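Side-chain contacts in peptidase M16 domain protein (Alicyclobacillus acidocaldarius subsp. acidocaldarius DSM 446, PDB 4XEA), which probably hydrolyses peptide bonds as a metallopeptidase of the M16 (insulinase) family and holds a nickel ion in the crystal: residues R372-Y377 with E383-A388; S266-Q271 with F378-E383; D272-I277 with Q395-E400; A77-H82 with Y97-T102. One frame throughout, in Å; residues are numbered along the deposited sequence.

Interaction 1. Residues R372-Y377 with E383-A388; sequences RNWVTY and EAFAFA
Asn373 meets Phe387 through its CB alone, which sits 3.8 Å from CE1 in the plane of the phenyl ring; its amide turns elsewhere, ND2 bonding to Phe369 O. Trp374 carries more. The edge of Phe385 points at one face of its five-membered ring, with centroids 5.0 Å apart and planes at 86°, a T-shaped pair whose closest atoms are Trp374 CD1 and Phe385 CD2 at 3.5 Å. The indole edge in turn addresses the face of Phe387 in an offset edge-to-face pair, planes at 71°. A water in the indole plane accepts from Trp374 NE1 at 2.9 Å and donates to Phe385 O at 2.8 Å, satisfying both polar atoms. Were Trp374 an alanine, Phe385 would probably lose the face its edge rests on, and the water its N-H donor. Tyr377 covers one face of Phe385: its CB stands 3.9 Å from the ring centroid, as a CH-pi contact, while the two rings are only obliquely related. With CG anti to the backbone N (chi1 177°), the Phe385 ring sets its edge to Trp374 and a face under Tyr377 CB. The four rings form an aromatic cluster that joins the end of helix 367-379 to the loop leading into helix 387-396.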
loop_
_atom_site.group_PDB
_atom_site.type_symbol
_atom_site.label_atom_id
_atom_site.label_comp_id
_atom_site.label_asym_id
_atom_site.label_seq_id
_atom_site.Cartn_x
_atom_site.Cartn_y
_atom_site.Cartn_z
ATOM N N ARG A 372 -14.267 -6.238 -0.179
ATOM C CA ARG A 372 -13.484 -7.239 -0.915
ATOM C C ARG A 372 -13.675 -8.626 -0.317
ATOM O O ARG A 372 -13.919 -9.602 -1.023
ATOM C CB ARG A 372 -11.986 -6.895 -0.892
ATOM C CG ARG A 372 -11.346 -6.525 -2.245
ATOM C CD ARG A 372 -9.824 -6.276 -2.149
ATOM N NE ARG A 372 -9.184 -7.020 -1.057
ATOM C CZ ARG A 372 -8.656 -6.450 0.025
ATOM N NH1 ARG A 372 -8.669 -5.129 0.163
ATOM N NH2 ARG A 372 -8.108 -7.195 0.972
ATOM N N ASN A 373 -13.560 -8.709 0.999
ATOM C CA ASN A 373 -13.730 -9.997 1.683
ATOM C C ASN A 373 -15.146 -10.555 1.720
ATOM O O ASN A 373 -15.340 -11.771 1.543
ATOM C CB ASN A 373 -13.079 -9.944 3.033
ATOM C CG ASN A 373 -11.582 -9.964 2.893
ATOM O OD1 ASN A 373 -11.028 -11.008 2.724
ATOM N ND2 ASN A 373 -10.953 -8.811 2.805
ATOM N N TRP A 374 -16.140 -9.695 1.861
ATOM C CA TRP A 374 -17.538 -10.147 1.793
ATOM C C TRP A 374 -17.768 -10.776 0.424
ATOM O O TRP A 374 -18.264 -11.924 0.306
ATOM C CB TRP A 374 -18.557 -9.004 2.035
ATOM C CG TRP A 374 -19.791 -9.519 2.671
ATOM C CD1 TRP A 374 -20.094 -9.434 3.985
ATOM C CD2 TRP A 374 -20.879 -10.217 2.047
ATOM N NE1 TRP A 374 -21.294 -10.018 4.233
ATOM C CE2 TRP A 374 -21.775 -10.567 3.066
ATOM C CE3 TRP A 374 -21.160 -10.625 0.733
ATOM C CZ2 TRP A 374 -22.986 -11.256 2.819
ATOM C CZ3 TRP A 374 -22.364 -11.343 0.474
ATOM C CH2 TRP A 374 -23.231 -11.680 1.513
ATOM N N VAL A 375 -17.319 -10.055 -0.604
ATOM C CA VAL A 375 -17.435 -10.528 -1.989
ATOM C C VAL A 375 -16.758 -11.875 -2.204
ATOM O O VAL A 375 -17.343 -12.811 -2.777
ATOM C CB VAL A 375 -16.822 -9.548 -2.987
ATOM C CG1 VAL A 375 -16.707 -10.204 -4.348
ATOM C CG2 VAL A 375 -17.672 -8.218 -3.068
ATOM N N THR A 376 -15.504 -11.928 -1.777
ATOM C CA THR A 376 -14.656 -13.080 -2.025
ATOM C C THR A 376 -15.161 -14.346 -1.355
ATOM O O THR A 376 -15.260 -15.382 -2.003
ATOM C CB THR A 376 -13.158 -12.765 -1.659
ATOM O OG1 THR A 376 -12.684 -11.789 -2.596
ATOM C CG2 THR A 376 -12.317 -13.996 -1.856
ATOM N N TYR A 377 -15.467 -14.285 -0.071
ATOM C CA TYR A 377 -15.987 -15.459 0.627
ATOM C C TYR A 377 -17.381 -15.866 0.141
ATOM O O TYR A 377 -17.692 -17.052 0.041
ATOM C CB TYR A 377 -15.970 -15.242 2.146
ATOM C CG TYR A 377 -14.550 -15.277 2.745
ATOM C CD1 TYR A 377 -13.694 -16.343 2.438
ATOM C CD2 TYR A 377 -14.069 -14.285 3.602
ATOM C CE1 TYR A 377 -12.440 -16.428 2.943
ATOM C CE2 TYR A 377 -12.759 -14.382 4.159
ATOM C CZ TYR A 377 -11.966 -15.465 3.793
ATOM O OH TYR A 377 -10.674 -15.659 4.240
ATOM N N GLU A 383 -22.555 -18.674 1.184
ATOM C CA GLU A 383 -23.762 -18.044 0.646
ATOM C C GLU A 383 -24.437 -17.158 1.707
ATOM O O GLU A 383 -25.087 -16.184 1.372
ATOM C CB GLU A 383 -24.687 -19.157 0.075
ATOM C CG GLU A 383 -25.951 -18.705 -0.729
ATOM C CD GLU A 383 -25.643 -18.270 -2.167
ATOM O OE1 GLU A 383 -24.601 -18.671 -2.734
ATOM O OE2 GLU A 383 -26.452 -17.501 -2.726
ATOM N N ALA A 384 -24.213 -17.462 2.987
ATOM C CA ALA A 384 -24.691 -16.651 4.098
ATOM C C ALA A 384 -23.535 -16.045 4.906
ATOM O O ALA A 384 -23.587 -15.975 6.136
ATOM C CB ALA A 384 -25.646 -17.504 5.011
ATOM N N PHE A 385 -22.498 -15.596 4.210
ATOM C CA PHE A 385 -21.261 -15.174 4.869
ATOM C C PHE A 385 -21.503 -14.125 5.940
ATOM O O PHE A 385 -22.387 -13.277 5.787
ATOM C CB PHE A 385 -20.285 -14.559 3.861
ATOM C CG PHE A 385 -19.026 -14.046 4.493
ATOM C CD1 PHE A 385 -18.086 -14.938 4.994
ATOM C CD2 PHE A 385 -18.791 -12.676 4.610
ATOM C CE1 PHE A 385 -16.938 -14.489 5.581
ATOM C CE2 PHE A 385 -17.640 -12.200 5.226
ATOM C CZ PHE A 385 -16.700 -13.103 5.693
ATOM N N ALA A 386 -20.724 -14.187 7.024
ATOM C CA ALA A 386 -20.713 -13.142 8.032
ATOM C C ALA A 386 -19.277 -13.074 8.558
ATOM O O ALA A 386 -18.645 -14.099 8.738
ATOM C CB ALA A 386 -21.692 -13.465 9.169
ATOM N N PHE A 387 -18.769 -11.877 8.789
ATOM C CA PHE A 387 -17.434 -11.733 9.392
ATOM C C PHE A 387 -17.308 -12.403 10.775
ATOM O O PHE A 387 -16.220 -12.865 11.157
ATOM C CB PHE A 387 -17.023 -10.250 9.461
ATOM C CG PHE A 387 -16.594 -9.706 8.139
ATOM C CD1 PHE A 387 -15.423 -10.155 7.558
ATOM C CD2 PHE A 387 -17.372 -8.793 7.453
ATOM C CE1 PHE A 387 -15.031 -9.712 6.323
ATOM C CE2 PHE A 387 -16.968 -8.341 6.204
ATOM C CZ PHE A 387 -15.806 -8.823 5.647
ATOM N N ALA A 388 -18.415 -12.489 11.511
ATOM C CA ALA A 388 -18.427 -13.219 12.767
ATOM C C ALA A 388 -17.967 -14.642 12.558
ATOM O O ALA A 388 -17.484 -15.273 13.503
ATOM C CB ALA A 388 -19.842 -13.202 13.421
HETATM O O HOH W 1 -22.819 -10.675 6.640
#

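Interaction 2. Residues S266-Q271 with F378-E383; sequences SNLIEQ and FLRGAE
Leu268 and Ile269 meet Arg380 and Ala382 through aliphatic atoms, so flat groups only border this contact. The Phe378 ring belongs to that border: Glu383 O lies in its plane at the edge, and the ring also meets Trp374, their planes at about 20°. A second flat group, the guanidinium of Arg380, is carried past Leu268 by a chain extended from CG to NE, and NE is salt-bridged to Asp93. Leucine therefore touches the aliphatic stem and not the charge. Leu268 CD1 lies 4.1 Å from Arg380 CD and equally near its CB, the two side chains crossing at a slant in a loose van der Waals contact. The isoleucine approach is tighter. Ile269 CD1 reaches Ala382 CB at 3.7 Å; CG1 is placed anti to the carbonyl carbon (chi1 -72°), and the end of the chain comes nearer the opposing segment than its first bond would suggest. The backbone turn at Ala382 goes with this placement of its methyl. Ala382 is the centre of an inverse gamma turn, closed by a weak bond from Glu383 N to Gly381 O at 2.9 Å. Just before it, Gly381 has a phi of 121°, where a CB would be jammed against the preceding carbonyl oxygen. Gly381 N bonds to Phe378 O at 3.0 Å, and Ala382 N to Tyr377 O. Together these bonds make a Schellman motif with Gly381 as its C-prime residue, ending helix 367-379 against the flank of helix 265-283.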
loop_
_atom_site.group_PDB
_atom_site.type_symbol
_atom_site.label_atom_id
_atom_site.label_comp_id
_atom_site.label_asym_id
_atom_site.label_seq_id
_atom_site.Cartn_x
_atom_site.Cartn_y
_atom_site.Cartn_z
ATOM N N SER A 266 -17.833 -22.620 4.167
ATOM C CA SER A 266 -17.363 -22.583 5.540
ATOM C C SER A 266 -16.066 -23.422 5.688
ATOM O O SER A 266 -15.187 -23.083 6.506
ATOM C CB SER A 266 -18.462 -23.051 6.507
ATOM O OG SER A 266 -18.558 -24.466 6.398
ATOM N N ASN A 267 -15.905 -24.485 4.899
ATOM C CA ASN A 267 -14.664 -25.260 4.940
ATOM C C ASN A 267 -13.446 -24.433 4.431
ATOM O O ASN A 267 -12.312 -24.551 4.929
ATOM C CB ASN A 267 -14.798 -26.544 4.112
ATOM C CG ASN A 267 -15.751 -27.590 4.741
ATOM O OD1 ASN A 267 -15.948 -27.649 5.956
ATOM N ND2 ASN A 267 -16.338 -28.416 3.891
ATOM N N LEU A 268 -13.688 -23.631 3.409
ATOM C CA LEU A 268 -12.670 -22.798 2.822
ATOM C C LEU A 268 -12.273 -21.698 3.793
ATOM O O LEU A 268 -11.082 -21.429 3.981
ATOM C CB LEU A 268 -13.173 -22.196 1.515
ATOM C CG LEU A 268 -12.213 -21.229 0.810
ATOM C CD1 LEU A 268 -12.314 -21.383 -0.713
ATOM C CD2 LEU A 268 -12.543 -19.821 1.217
ATOM N N ILE A 269 -13.266 -21.086 4.428
ATOM C CA ILE A 269 -13.035 -20.035 5.434
ATOM C C ILE A 269 -12.165 -20.590 6.555
ATOM O O ILE A 269 -11.216 -19.927 7.036
ATOM C CB ILE A 269 -14.343 -19.471 6.020
ATOM C CG1 ILE A 269 -15.126 -18.585 5.010
ATOM C CG2 ILE A 269 -14.048 -18.669 7.307
ATOM C CD1 ILE A 269 -16.662 -18.350 5.349
ATOM N N GLU A 270 -12.498 -21.787 7.022
ATOM C CA GLU A 270 -11.759 -22.363 8.144
ATOM C C GLU A 270 -10.308 -22.672 7.746
ATOM O O GLU A 270 -9.365 -22.426 8.499
ATOM C CB GLU A 270 -12.478 -23.634 8.663
ATOM C CG GLU A 270 -11.962 -24.179 9.999
ATOM C CD GLU A 270 -10.658 -24.989 9.883
ATOM O OE1 GLU A 270 -10.315 -25.411 8.749
ATOM O OE2 GLU A 270 -9.989 -25.196 10.932
ATOM N N GLN A 271 -10.135 -23.271 6.589
ATOM C CA GLN A 271 -8.793 -23.711 6.156
ATOM C C GLN A 271 -7.888 -22.500 5.831
ATOM O O GLN A 271 -6.709 -22.490 6.166
ATOM C CB GLN A 271 -8.940 -24.619 4.948
ATOM C CG GLN A 271 -7.679 -25.339 4.521
ATOM C CD GLN A 271 -7.987 -26.408 3.508
ATOM O OE1 GLN A 271 -8.668 -27.374 3.817
ATOM N NE2 GLN A 271 -7.487 -26.245 2.303
ATOM N N PHE A 378 -18.237 -14.883 -0.142
ATOM C CA PHE A 378 -19.557 -15.198 -0.721
ATOM C C PHE A 378 -19.447 -15.985 -2.023
ATOM O O PHE A 378 -20.026 -17.070 -2.170
ATOM C CB PHE A 378 -20.404 -13.925 -0.926
ATOM C CG PHE A 378 -21.682 -14.212 -1.651
ATOM C CD1 PHE A 378 -22.779 -14.681 -0.969
ATOM C CD2 PHE A 378 -21.731 -14.083 -3.031
ATOM C CE1 PHE A 378 -23.966 -15.000 -1.659
ATOM C CE2 PHE A 378 -22.876 -14.427 -3.741
ATOM C CZ PHE A 378 -23.987 -14.894 -3.071
ATOM N N LEU A 379 -18.653 -15.492 -2.957
ATOM C CA LEU A 379 -18.541 -16.112 -4.259
ATOM C C LEU A 379 -17.874 -17.521 -4.212
ATOM O O LEU A 379 -18.211 -18.396 -5.015
ATOM C CB LEU A 379 -17.819 -15.209 -5.247
ATOM C CG LEU A 379 -18.540 -13.911 -5.680
ATOM C CD1 LEU A 379 -17.651 -13.111 -6.646
ATOM C CD2 LEU A 379 -19.916 -14.217 -6.343
ATOM N N ARG A 380 -17.007 -17.729 -3.225
ATOM C CA ARG A 380 -16.372 -19.022 -2.987
ATOM C C ARG A 380 -17.234 -20.003 -2.177
ATOM O O ARG A 380 -16.750 -21.070 -1.759
ATOM C CB ARG A 380 -15.040 -18.766 -2.274
ATOM C CG ARG A 380 -13.969 -18.352 -3.306
ATOM C CD ARG A 380 -12.703 -17.801 -2.626
ATOM N NE ARG A 380 -11.832 -17.238 -3.651
ATOM C CZ ARG A 380 -10.771 -16.449 -3.466
ATOM N NH1 ARG A 380 -10.322 -16.152 -2.245
ATOM N NH2 ARG A 380 -10.126 -15.989 -4.534
ATOM N N GLY A 381 -18.495 -19.615 -1.904
ATOM C CA GLY A 381 -19.514 -20.544 -1.468
ATOM C C GLY A 381 -20.141 -20.251 -0.125
ATOM O O GLY A 381 -21.054 -20.978 0.258
ATOM N N ALA A 382 -19.670 -19.234 0.596
ATOM C CA ALA A 382 -20.272 -18.887 1.889
ATOM C C ALA A 382 -21.485 -18.009 1.607
ATOM O O ALA A 382 -21.443 -16.809 1.720
ATOM C CB ALA A 382 -19.264 -18.211 2.785
ATOM N N GLU A 383 -22.555 -18.674 1.184
ATOM C CA GLU A 383 -23.762 -18.044 0.646
ATOM C C GLU A 383 -24.437 -17.158 1.707
ATOM O O GLU A 383 -25.087 -16.184 1.372
ATOM C CB GLU A 383 -24.687 -19.157 0.075
ATOM C CG GLU A 383 -25.951 -18.705 -0.729
ATOM C CD GLU A 383 -25.643 -18.270 -2.167
ATOM O OE1 GLU A 383 -24.601 -18.671 -2.734
ATOM O OE2 GLU A 383 -26.452 -17.501 -2.726
#

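Interaction 3. Residues D272-I277 with Q395-E400; sequences DTAMTI and QTMTLE
Asp272 O, on the helix whose Ala274 and Ile277 meet Met397, is gripped twice by a single residue. Thr276 N reaches it at 3.1 Å and Thr276 OG1 at 3.0 Å, from opposite faces of the carbonyl plane; the hydroxyl is tilted 33° from that plane. Its bond supplements the helical one and returns the threonine's polar end to its own backbone. The contact itself is apolar. Met397, a selenomethionine in this crystal, follows helix 387-396, and Thr398 after it is the N-cap of helix 399-409, its OG1 accepting from Arg401 N. This helix-to-helix connection thus sends one long side chain into the flank of helix 265-283. CG is anti to the backbone N (chi1 170°), and the bends at chi2 and chi3 lay the terminal methyl on Ala274. There Met397 CE is 3.3 Å from Ala274 CA and 3.4 Å from its CB, both close for carbon atoms. The selenium follows behind, 3.9 Å from the same CB. Ile277, one helical turn on, meets the methyl tip to tip, CD1 to Met397 CE at 3.9 Å. Ala352 of helix 346-363 and Leu394 also touch Ile277.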
loop_
_atom_site.group_PDB
_atom_site.type_symbol
_atom_site.label_atom_id
_atom_site.label_comp_id
_atom_site.label_asym_id
_atom_site.label_seq_id
_atom_site.Cartn_x
_atom_site.Cartn_y
_atom_site.Cartn_z
ATOM N N ASP A 272 -8.460 -21.492 5.182
ATOM C CA ASP A 272 -7.749 -20.227 4.886
ATOM C C ASP A 272 -7.318 -19.486 6.188
ATOM O O ASP A 272 -6.167 -19.015 6.326
ATOM C CB ASP A 272 -8.650 -19.356 4.008
ATOM C CG ASP A 272 -7.919 -18.185 3.338
ATOM O OD1 ASP A 272 -6.700 -18.250 3.075
ATOM O OD2 ASP A 272 -8.610 -17.176 3.054
ATOM N N THR A 273 -8.229 -19.421 7.153
ATOM C CA THR A 273 -7.941 -18.760 8.412
ATOM C C THR A 273 -6.872 -19.517 9.188
ATOM O O THR A 273 -5.920 -18.924 9.681
ATOM C CB THR A 273 -9.201 -18.612 9.266
ATOM O OG1 THR A 273 -10.154 -17.867 8.513
ATOM C CG2 THR A 273 -8.908 -17.858 10.550
ATOM N N ALA A 274 -7.016 -20.831 9.231
ATOM C CA ALA A 274 -6.052 -21.676 9.882
ATOM C C ALA A 274 -4.636 -21.525 9.269
ATOM O O ALA A 274 -3.653 -21.489 9.995
ATOM C CB ALA A 274 -6.501 -23.130 9.834
HETATM N N MSE A 275 -4.535 -21.435 7.954
HETATM C CA MSE A 275 -3.228 -21.239 7.332
HETATM C C MSE A 275 -2.640 -19.845 7.649
HETATM O O MSE A 275 -1.416 -19.682 7.753
HETATM C CB MSE A 275 -3.305 -21.461 5.822
HETATM C CG MSE A 275 -3.483 -22.905 5.411
HETATM SE SE MSE A 275 -2.102 -24.052 6.074
HETATM C CE MSE A 275 -0.606 -23.317 5.010
ATOM N N THR A 276 -3.489 -18.834 7.775
ATOM C CA THR A 276 -2.978 -17.483 8.032
ATOM C C THR A 276 -2.228 -17.540 9.374
ATOM O O THR A 276 -1.096 -17.028 9.477
ATOM C CB THR A 276 -4.118 -16.437 8.027
ATOM O OG1 THR A 276 -4.745 -16.458 6.739
ATOM C CG2 THR A 276 -3.631 -15.028 8.300
ATOM N N ILE A 277 -2.841 -18.197 10.372
ATOM C CA ILE A 277 -2.238 -18.306 11.698
ATOM C C ILE A 277 -0.968 -19.133 11.639
ATOM O O ILE A 277 0.068 -18.703 12.142
ATOM C CB ILE A 277 -3.192 -18.913 12.752
ATOM C CG1 ILE A 277 -4.405 -18.014 12.951
ATOM C CG2 ILE A 277 -2.451 -19.091 14.085
ATOM C CD1 ILE A 277 -5.662 -18.758 13.428
ATOM N N GLN A 395 -11.161 -17.573 17.244
ATOM C CA GLN A 395 -11.353 -17.823 18.671
ATOM C C GLN A 395 -11.264 -19.287 19.048
ATOM O O GLN A 395 -10.760 -19.622 20.115
ATOM C CB GLN A 395 -12.734 -17.346 19.129
ATOM C CG GLN A 395 -12.952 -15.843 19.121
ATOM C CD GLN A 395 -14.410 -15.473 19.387
ATOM O OE1 GLN A 395 -15.337 -16.180 18.972
ATOM N NE2 GLN A 395 -14.617 -14.354 20.065
ATOM N N THR A 396 -11.780 -20.151 18.177
ATOM C CA THR A 396 -11.997 -21.558 18.509
ATOM C C THR A 396 -10.919 -22.489 17.937
ATOM O O THR A 396 -10.771 -23.632 18.370
ATOM C CB THR A 396 -13.383 -22.007 18.026
ATOM O OG1 THR A 396 -13.465 -21.843 16.607
ATOM C CG2 THR A 396 -14.466 -21.182 18.702
HETATM N N MSE A 397 -10.167 -22.004 16.963
HETATM C CA MSE A 397 -9.029 -22.742 16.431
HETATM C C MSE A 397 -8.142 -23.354 17.546
HETATM O O MSE A 397 -7.870 -22.683 18.554
HETATM C CB MSE A 397 -8.234 -21.771 15.593
HETATM C CG MSE A 397 -6.954 -22.274 15.180
HETATM SE SE MSE A 397 -7.154 -23.338 13.639
HETATM C CE MSE A 397 -5.481 -22.621 13.011
ATOM N N THR A 398 -7.733 -24.619 17.393
ATOM C CA THR A 398 -6.938 -25.335 18.427
ATOM C C THR A 398 -5.521 -25.724 17.951
ATOM O O THR A 398 -5.266 -25.804 16.761
ATOM C CB THR A 398 -7.663 -26.636 18.902
ATOM O OG1 THR A 398 -7.767 -27.564 17.815
ATOM C CG2 THR A 398 -9.055 -26.319 19.410
ATOM N N LEU A 399 -4.616 -26.005 18.895
ATOM C CA LEU A 399 -3.276 -26.520 18.563
ATOM C C LEU A 399 -3.357 -27.872 17.833
ATOM O O LEU A 399 -2.572 -28.136 16.913
ATOM C CB LEU A 399 -2.406 -26.655 19.843
ATOM C CG LEU A 399 -0.940 -27.120 19.697
ATOM C CD1 LEU A 399 -0.099 -26.182 18.832
ATOM C CD2 LEU A 399 -0.277 -27.325 21.105
ATOM N N GLU A 400 -4.289 -28.741 18.238
ATOM C CA GLU A 400 -4.481 -30.032 17.527
ATOM C C GLU A 400 -4.834 -29.797 16.066
ATOM O O GLU A 400 -4.263 -30.400 15.132
ATOM C CB GLU A 400 -5.600 -30.841 18.201
ATOM C CG GLU A 400 -6.013 -32.150 17.475
ATOM C CD GLU A 400 -6.948 -33.019 18.333
ATOM O OE1 GLU A 400 -8.142 -32.674 18.475
ATOM O OE2 GLU A 400 -6.480 -34.034 18.908
#

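Interaction 4. Residues A77-H82 with Y97-T102; sequences ARFAAH and YYFSGT
Phe79 lays one side of its ring, CD1 and CE1, against the near end of Phe99. Its CE1 is 3.6 Å from Phe99 CD2 and 3.9 Å from Phe99 CB, so the ring bears on the root of the other side chain as well as on its ring. The side chains run at about a right angle to each other, yet the ring planes differ by only 36° with centroids 5.6 Å apart: an oblique pair, neither stacked nor edge-to-face. Phe99 has its CG between the backbone N and the carbonyl carbon (chi1 73°), which turns the ring so that CD2 as well as CB faces the incoming Phe79 CE1. Phe79 also touches Val86 of the neighbouring strand 84-90 and Thr111 of helix 105-116, which places helix 75-80 over one face of the six-stranded sheet. From the adjacent position on strand 95-101, Ser100 points away from this contact and packs on Met362 of the second subunit. A serine in place of Phe79 would probably open a gap beside Phe99 and weaken the hold of the short helix on the strand. Only carbon atoms meet here, which implies cohesion by dispersion and burial of apolar surface, without a directional bond between the two side chains.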
loop_
_atom_site.group_PDB
_atom_site.type_symbol
_atom_site.label_atom_id
_atom_site.label_comp_id
_atom_site.label_asym_id
_atom_site.label_seq_id
_atom_site.Cartn_x
_atom_site.Cartn_y
_atom_site.Cartn_z
ATOM N N ALA A 77 -14.876 8.897 -16.608
ATOM C CA ALA A 77 -15.240 10.288 -16.380
ATOM C C ALA A 77 -16.611 10.424 -15.720
ATOM O O ALA A 77 -16.825 11.335 -14.937
ATOM C CB ALA A 77 -15.194 11.084 -17.684
ATOM N N ARG A 78 -17.527 9.509 -16.020
ATOM C CA ARG A 78 -18.849 9.512 -15.385
ATOM C C ARG A 78 -18.728 9.404 -13.860
ATOM O O ARG A 78 -19.383 10.149 -13.136
ATOM C CB ARG A 78 -19.732 8.380 -15.962
ATOM C CG ARG A 78 -21.168 8.243 -15.370
ATOM C CD ARG A 78 -21.977 9.537 -15.462
ATOM N NE ARG A 78 -22.088 10.015 -16.841
ATOM C CZ ARG A 78 -23.072 9.702 -17.681
ATOM N NH1 ARG A 78 -24.074 8.917 -17.304
ATOM N NH2 ARG A 78 -23.054 10.185 -18.915
ATOM N N PHE A 79 -17.868 8.509 -13.375
ATOM C CA PHE A 79 -17.538 8.455 -11.946
ATOM C C PHE A 79 -16.784 9.685 -11.467
ATOM O O PHE A 79 -17.089 10.214 -10.398
ATOM C CB PHE A 79 -16.658 7.245 -11.630
ATOM C CG PHE A 79 -17.380 5.956 -11.745
ATOM C CD1 PHE A 79 -18.157 5.500 -10.710
ATOM C CD2 PHE A 79 -17.300 5.223 -12.897
ATOM C CE1 PHE A 79 -18.861 4.327 -10.839
ATOM C CE2 PHE A 79 -17.961 4.039 -13.024
ATOM C CZ PHE A 79 -18.751 3.596 -12.003
ATOM N N ALA A 80 -15.781 10.110 -12.239
ATOM C CA ALA A 80 -14.865 11.186 -11.826
ATOM C C ALA A 80 -15.533 12.571 -11.757
ATOM O O ALA A 80 -15.287 13.340 -10.811
ATOM C CB ALA A 80 -13.653 11.220 -12.764
ATOM N N ALA A 81 -16.360 12.884 -12.756
ATOM C CA ALA A 81 -17.102 14.143 -12.777
ATOM C C ALA A 81 -18.022 14.304 -11.554
ATOM O O ALA A 81 -18.406 15.423 -11.228
ATOM C CB ALA A 81 -17.915 14.263 -14.076
ATOM N N HIS A 82 -18.356 13.200 -10.875
ATOM C CA HIS A 82 -19.199 13.255 -9.667
ATOM C C HIS A 82 -18.538 12.717 -8.376
ATOM O O HIS A 82 -19.228 12.332 -7.435
ATOM C CB HIS A 82 -20.542 12.558 -9.948
ATOM C CG HIS A 82 -21.295 13.165 -11.091
ATOM N ND1 HIS A 82 -22.101 14.270 -10.943
ATOM C CD2 HIS A 82 -21.341 12.837 -12.405
ATOM C CE1 HIS A 82 -22.622 14.590 -12.114
ATOM N NE2 HIS A 82 -22.174 13.739 -13.019
ATOM N N TYR A 97 -15.408 -5.321 -10.342
ATOM C CA TYR A 97 -15.548 -3.920 -10.743
ATOM C C TYR A 97 -15.901 -3.088 -9.506
ATOM O O TYR A 97 -16.814 -3.441 -8.736
ATOM C CB TYR A 97 -16.629 -3.789 -11.833
ATOM C CG TYR A 97 -16.358 -4.710 -13.020
ATOM C CD1 TYR A 97 -15.600 -4.263 -14.094
ATOM C CD2 TYR A 97 -16.771 -6.051 -13.016
ATOM C CE1 TYR A 97 -15.282 -5.077 -15.141
ATOM C CE2 TYR A 97 -16.465 -6.899 -14.099
ATOM C CZ TYR A 97 -15.715 -6.403 -15.150
ATOM O OH TYR A 97 -15.393 -7.199 -16.223
ATOM N N TYR A 98 -15.170 -1.986 -9.271
ATOM C CA TYR A 98 -15.355 -1.281 -8.005
ATOM C C TYR A 98 -15.067 0.199 -8.123
ATOM O O TYR A 98 -14.294 0.599 -8.991
ATOM C CB TYR A 98 -14.482 -1.918 -6.937
ATOM C CG TYR A 98 -12.982 -1.904 -7.218
ATOM C CD1 TYR A 98 -12.176 -0.917 -6.683
ATOM C CD2 TYR A 98 -12.377 -2.895 -8.006
ATOM C CE1 TYR A 98 -10.796 -0.888 -6.924
ATOM C CE2 TYR A 98 -10.988 -2.890 -8.238
ATOM C CZ TYR A 98 -10.217 -1.888 -7.690
ATOM O OH TYR A 98 -8.874 -1.839 -7.943
ATOM N N PHE A 99 -15.741 1.003 -7.289
ATOM C CA PHE A 99 -15.449 2.402 -7.195
ATOM C C PHE A 99 -15.286 2.789 -5.747
ATOM O O PHE A 99 -15.724 2.094 -4.829
ATOM C CB PHE A 99 -16.540 3.278 -7.896
ATOM C CG PHE A 99 -17.861 3.369 -7.162
ATOM C CD1 PHE A 99 -18.021 4.217 -6.078
ATOM C CD2 PHE A 99 -18.968 2.641 -7.606
ATOM C CE1 PHE A 99 -19.242 4.315 -5.417
ATOM C CE2 PHE A 99 -20.198 2.738 -6.950
ATOM C CZ PHE A 99 -20.334 3.568 -5.855
ATOM N N SER A 100 -14.645 3.919 -5.543
ATOM C CA SER A 100 -14.741 4.615 -4.283
ATOM C C SER A 100 -14.991 6.110 -4.539
ATOM O O SER A 100 -14.530 6.670 -5.529
ATOM C CB SER A 100 -13.494 4.381 -3.477
ATOM O OG SER A 100 -12.436 5.077 -4.060
ATOM N N GLY A 101 -15.763 6.729 -3.654
ATOM C CA GLY A 101 -16.123 8.142 -3.798
ATOM C C GLY A 101 -16.720 8.747 -2.547
ATOM O O GLY A 101 -16.821 8.085 -1.515
ATOM N N THR A 102 -17.133 10.010 -2.654
ATOM C CA THR A 102 -17.504 10.805 -1.488
ATOM C C THR A 102 -18.901 11.467 -1.545
ATOM O O THR A 102 -19.281 12.211 -0.632
ATOM C CB THR A 102 -16.459 11.900 -1.268
ATOM O OG1 THR A 102 -16.348 12.699 -2.448
ATOM C CG2 THR A 102 -15.110 11.274 -0.994
#

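Interactions 1 and 2 are continuous, their centres about 8 Å apart: Ile269 CD1 packs on Phe385 CD1 at 3.7 Å, and Leu268 CD2 lies 3.8 Å from Tyr377 CE1. Interaction 3 uses the next turns of the same helix, 265-283, and is tied to interaction 1 by a probable hydrogen bond of 2.8 Å between Tyr377 OH and Asp272 OD2. The three thus belong to one packed group of helices 265-283, 367-379 and 387-396. Interaction 4 stands apart, its centre about 24 Å from that of interaction 1 and about 38 Å from that of interaction 3. It lies in the part carrying the metals: the Phe79 side chain is about 10 Å from the sodium, while His61, His65 and Glu136 bind the nickel.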